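PDB 6DY3: N-acylethanolamine-hydrolyzing acid amidase subunit beta from Caenorhabditis elegans, which probably hydrolyses bioactive fatty acid amides such as N-palmitoylethanolamine to ethanolamine and free fatty acids, as part of a heterodimer with the alpha subunit. Local coordinates for residues T2-Q7 / E197-V202; E25-I30 / L208-T213. All coordinates share one frame; numbering follows the deposited sequence.

Interaction 1 of 2, residues T2-Q7 / E197-V202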
# COMPACT_ATOMS: atom_id res chain seq x y z
N THR B 2 -5.29 -8.08 1.73
CA THR B 2 -6.74 -8.06 1.64
C THR B 2 -7.20 -6.63 1.86
O THR B 2 -6.95 -6.05 2.93
CB THR B 2 -7.38 -8.99 2.68
OG1 THR B 2 -6.83 -10.31 2.54
CG2 THR B 2 -8.89 -9.06 2.51
N SER B 3 -7.85 -6.05 0.86
CA SER B 3 -8.40 -4.71 0.96
C SER B 3 -9.91 -4.81 0.88
O SER B 3 -10.45 -5.45 -0.03
CB SER B 3 -7.87 -3.81 -0.15
OG SER B 3 -6.50 -3.51 0.05
N ILE B 4 -10.59 -4.15 1.81
CA ILE B 4 -12.05 -4.18 1.90
C ILE B 4 -12.55 -2.75 1.98
O ILE B 4 -11.95 -1.90 2.65
CB ILE B 4 -12.53 -4.98 3.12
CG1 ILE B 4 -11.91 -6.38 3.12
CG2 ILE B 4 -14.06 -5.07 3.13
CD1 ILE B 4 -12.21 -7.18 4.38
N VAL B 5 -13.64 -2.47 1.27
CA VAL B 5 -14.37 -1.22 1.37
C VAL B 5 -15.85 -1.54 1.53
O VAL B 5 -16.39 -2.36 0.78
CB VAL B 5 -14.14 -0.32 0.13
CG1 VAL B 5 -15.21 0.77 0.04
CG2 VAL B 5 -12.77 0.30 0.21
N ALA B 6 -16.50 -0.90 2.50
CA ALA B 6 -17.90 -1.15 2.80
C ALA B 6 -18.60 0.15 3.17
O ALA B 6 -18.03 1.00 3.86
CB ALA B 6 -18.05 -2.17 3.95
N GLN B 7 -19.85 0.29 2.72
CA GLN B 7 -20.69 1.42 3.09
C GLN B 7 -21.90 0.90 3.85
O GLN B 7 -22.67 0.09 3.32
CB GLN B 7 -21.12 2.22 1.86
CG GLN B 7 -21.87 3.48 2.21
CD GLN B 7 -22.24 4.31 0.99
OE1 GLN B 7 -22.09 3.88 -0.15
NE2 GLN B 7 -22.71 5.52 1.25
N GLU B 197 -13.33 -6.96 13.22
CA GLU B 197 -13.71 -8.37 13.33
C GLU B 197 -13.45 -9.11 12.02
O GLU B 197 -12.96 -10.25 12.03
CB GLU B 197 -15.18 -8.50 13.73
CG GLU B 197 -15.65 -9.95 13.85
CD GLU B 197 -17.08 -10.06 14.38
OE1 GLU B 197 -17.65 -9.02 14.78
OE2 GLU B 197 -17.62 -11.19 14.41
N VAL B 198 -13.76 -8.48 10.89
CA VAL B 198 -13.53 -9.11 9.59
C VAL B 198 -12.03 -9.32 9.36
O VAL B 198 -11.58 -10.43 9.07
CB VAL B 198 -14.14 -8.26 8.46
CG1 VAL B 198 -13.81 -8.84 7.09
CG2 VAL B 198 -15.65 -8.14 8.63
N LEU B 199 -11.25 -8.24 9.50
CA LEU B 199 -9.82 -8.32 9.21
C LEU B 199 -9.08 -9.29 10.14
O LEU B 199 -8.00 -9.76 9.77
CB LEU B 199 -9.19 -6.93 9.29
CG LEU B 199 -9.66 -5.93 8.24
CD1 LEU B 199 -9.08 -4.55 8.50
CD2 LEU B 199 -9.31 -6.39 6.83
N SER B 200 -9.64 -9.59 11.30
CA SER B 200 -9.00 -10.48 12.27
C SER B 200 -9.42 -11.94 12.11
O SER B 200 -8.89 -12.80 12.83
CB SER B 200 -9.30 -10.02 13.69
OG SER B 200 -8.83 -8.70 13.90
N THR B 201 -10.35 -12.24 11.21
CA THR B 201 -10.79 -13.61 10.99
C THR B 201 -9.75 -14.39 10.22
O THR B 201 -9.17 -13.90 9.24
CB THR B 201 -12.12 -13.64 10.23
OG1 THR B 201 -13.11 -12.88 10.93
CG2 THR B 201 -12.61 -15.07 10.07
N VAL B 202 -9.50 -15.62 10.66
CA VAL B 202 -8.59 -16.51 9.96
C VAL B 202 -9.32 -17.06 8.73
O VAL B 202 -10.49 -17.44 8.84
CB VAL B 202 -8.09 -17.64 10.87
CG1 VAL B 202 -7.19 -18.59 10.11
CG2 VAL B 202 -7.37 -17.07 12.07

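Interaction 2 of 2, residues E25-I30 / L208-T213. With NAG (2-acetamido-2-deoxy-beta-D-glucopyranose), chain I.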
# COMPACT_ATOMS: atom_id res chain seq x y z
N GLU B 25 8.31 -11.04 9.72
CA GLU B 25 8.75 -10.57 11.03
C GLU B 25 9.75 -9.42 10.93
O GLU B 25 9.76 -8.53 11.77
CB GLU B 25 9.34 -11.74 11.82
CG GLU B 25 8.36 -12.89 12.04
CD GLU B 25 7.10 -12.48 12.79
OE1 GLU B 25 7.22 -11.92 13.90
OE2 GLU B 25 5.99 -12.70 12.26
N LEU B 26 10.61 -9.44 9.91
CA LEU B 26 11.56 -8.33 9.76
C LEU B 26 10.84 -7.03 9.45
O LEU B 26 11.26 -5.96 9.91
CB LEU B 26 12.59 -8.64 8.68
CG LEU B 26 13.63 -9.71 9.00
CD1 LEU B 26 14.60 -9.88 7.83
CD2 LEU B 26 14.40 -9.37 10.27
N LEU B 27 9.76 -7.09 8.68
CA LEU B 27 9.07 -5.87 8.28
C LEU B 27 8.29 -5.25 9.43
O LEU B 27 8.09 -4.03 9.45
CB LEU B 27 8.12 -6.15 7.11
CG LEU B 27 7.94 -4.95 6.17
CD1 LEU B 27 9.20 -4.75 5.32
CD2 LEU B 27 6.70 -5.09 5.30
N LYS B 28 7.84 -6.07 10.39
CA LYS B 28 7.06 -5.55 11.51
C LYS B 28 7.85 -4.54 12.32
O LYS B 28 7.28 -3.56 12.82
CB LYS B 28 6.61 -6.70 12.41
CG LYS B 28 5.57 -7.62 11.79
CD LYS B 28 5.19 -8.74 12.74
CE LYS B 28 4.10 -9.61 12.14
NZ LYS B 28 3.87 -10.85 12.94
N ASN B 29 9.15 -4.75 12.45
CA ASN B 29 10.01 -3.86 13.23
C ASN B 29 10.19 -2.49 12.61
O ASN B 29 10.70 -1.59 13.28
CB ASN B 29 11.38 -4.50 13.42
CG ASN B 29 11.38 -5.60 14.47
OD1 ASN B 29 10.63 -5.58 15.43
ND2 ASN B 29 12.25 -6.58 14.27
N ILE B 30 9.78 -2.28 11.35
CA ILE B 30 10.02 -1.00 10.69
C ILE B 30 8.73 -0.45 10.11
O ILE B 30 8.76 0.48 9.29
CB ILE B 30 11.11 -1.14 9.61
CG1 ILE B 30 10.69 -2.15 8.54
CG2 ILE B 30 12.43 -1.56 10.25
CD1 ILE B 30 11.58 -2.13 7.31
N LEU B 208 1.43 -14.64 7.49
CA LEU B 208 2.18 -13.63 6.75
C LEU B 208 1.66 -12.22 6.98
O LEU B 208 2.26 -11.27 6.47
CB LEU B 208 2.15 -13.94 5.25
CG LEU B 208 2.69 -15.32 4.87
CD1 LEU B 208 2.68 -15.48 3.38
CD2 LEU B 208 4.10 -15.53 5.42
N THR B 209 0.58 -12.05 7.74
CA THR B 209 0.01 -10.72 7.92
C THR B 209 0.94 -9.86 8.77
O THR B 209 1.26 -10.22 9.91
CB THR B 209 -1.37 -10.83 8.56
OG1 THR B 209 -2.18 -11.74 7.82
CG2 THR B 209 -2.05 -9.47 8.58
N VAL B 210 1.39 -8.74 8.20
CA VAL B 210 2.25 -7.81 8.93
C VAL B 210 1.42 -6.89 9.81
O VAL B 210 1.64 -6.79 11.03
CB VAL B 210 3.13 -7.01 7.95
CG1 VAL B 210 3.90 -5.91 8.69
CG2 VAL B 210 4.09 -7.93 7.24
N PHE B 211 0.47 -6.18 9.21
CA PHE B 211 -0.40 -5.29 9.97
C PHE B 211 -1.82 -5.36 9.44
O PHE B 211 -2.08 -5.78 8.31
CB PHE B 211 0.10 -3.83 9.94
CG PHE B 211 0.08 -3.20 8.57
CD1 PHE B 211 -1.10 -2.77 8.00
CD2 PHE B 211 1.27 -2.96 7.90
CE1 PHE B 211 -1.10 -2.17 6.76
CE2 PHE B 211 1.27 -2.35 6.66
CZ PHE B 211 0.09 -1.96 6.09
N SER B 212 -2.74 -4.91 10.29
CA SER B 212 -4.13 -4.68 9.93
C SER B 212 -4.45 -3.23 10.25
O SER B 212 -4.02 -2.71 11.28
CB SER B 212 -5.07 -5.60 10.72
OG SER B 212 -4.86 -6.97 10.43
N THR B 213 -5.20 -2.57 9.36
CA THR B 213 -5.52 -1.16 9.53
C THR B 213 -6.95 -0.90 9.08
O THR B 213 -7.52 -1.63 8.27
CB THR B 213 -4.55 -0.26 8.75
OG1 THR B 213 -4.74 1.11 9.13
CG2 THR B 213 -4.75 -0.40 7.26
C1 NAG I . 12.41 -7.67 15.18
C2 NAG I . 12.09 -9.05 14.59
C3 NAG I . 12.59 -10.18 15.50
C4 NAG I . 14.03 -9.95 15.94
C5 NAG I . 14.18 -8.55 16.51
C6 NAG I . 15.60 -8.18 16.89
C7 NAG I . 9.74 -9.00 15.30
C8 NAG I . 8.32 -9.20 14.89
N2 NAG I . 10.66 -9.19 14.35
O3 NAG I . 12.49 -11.41 14.80
O4 NAG I . 14.41 -10.91 16.92
O5 NAG I . 13.78 -7.60 15.52
O6 NAG I . 16.55 -9.15 16.47
O7 NAG I . 10.05 -8.70 16.45
O HOH W 1 2.12 -12.49 11.53

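Interaction 1 of 2, residues T2-Q7 / E197-V202
Ile4 meets the last turn of helix 192-199 through a single methyl, CD1, which lies against Val198 and Leu199 together. The nearer neighbour is one branch of the valine: Ile4 CD1 stands 3.6 Å from Val198 CG1, the two side chains crossing at a slant. On the leucine the branch used is CD2, 3.9 Å from Ile4 CD1, and here the two side chains lie alongside, pointing opposite ways. The link is therefore wholly apolar, and all three residues are buried. Rotation explains the reach. With CG1 opposite the carbonyl carbon (chi1 -53°) and the chain beyond it straight (chi2 173°), the ethyl arm of Ile4 puts CD1 against the helix.

Just behind the contact, Thr201 closes the chain back on the helix end through two bonds. Thr201 N donates to Val198 O over 3.1 Å, while the hydroxyl of the same threonine, OG1, gives a 2.9 Å bond to Glu197 O, arriving tilted 23° from the carbonyl plane. One residue thus engages two carbonyls of the preceding turn.

Farther out, helix 173-185 completes the apolar layer, Leu182 packing on Ile4 and Leu185 on Val198. On the reverse face of the strand, Ser3 and Val5 touch Ile125 of strand 122-127 in the second sheet, and Ser3 OG bonds to Ser67 and Asn69. Strand 2-7, hydrogen-bonded between strands 13-20 and 158-161, is accordingly helix-covered on one face and sheet-covered on the other. This is the layering of the alpha-beta-beta-alpha sandwich of N-terminal nucleophile hydrolases, whose first strand follows directly on the nucleophile, probably Cys1.

Interaction 2 of 2, residues E25-I30 / L208-T213
Lys28 and Leu27 bring the short helix 24-28 against Val210. The apolar part is modest: Lys28 CG lies 3.9 Å from Val210 CG1, the lysine chain and the valine running past one another in opposite senses, and Leu27 CD2 approaches the other branch, Val210 CG2, at 4.3 Å. Beyond CG the lysine is fully extended, carrying CE to 3.7 Å from Thr209 O.

Helix 24-28 lies on the connection from strand 13-20 of one sheet of the N-terminal nucleophile hydrolase fold to strand 31-38 of the other, and strand 209-215 pairs antiparallel with that same strand 13-20.

The polar contacts gather at the ammonium. Lys28 NZ forms a 2.9 Å salt bridge to Glu25 OE2, met on the syn side, 26° out of the carboxylate plane, and also bonds to Leu233 O near the C-terminus. A water 2.8 Å from Lys28 NZ links it to Thr209 O. A methionine here would probably leave the Glu25 carboxylate without its counter-charge and break the water link to the strand.

Covalent attachment places the sugar: Asn29 ND2 carries the N-acetylglucosamine at C1, and the sugar's N2 donates to Glu25 O over 2.8 Å, while its acetyl methyl C8 rests 3.8 Å from Lys28 CD.

Interactions 1 and 2 have centres about 17 Å apart, yet one passage of chain serves both, since helix 192-199 of the first is followed by strand 209-215 of the second. They touch directly where Leu199 CD1 packs 3.3 Å from Thr213 O. A single side chain also spans them: Asn18 bonds through ND2 to Leu199 O and through OD1 to Ser212 OG. The probable nucleophile, Cys1, and Arg17, which is probably important for activity, lie near both. The side chain of Leu199 is about 6 Å from that of Arg17, and those of Leu199 and Val210 are about 10 and 9 Å from that of Cys1. The glycan on Asn29 belongs to interaction 2 alone.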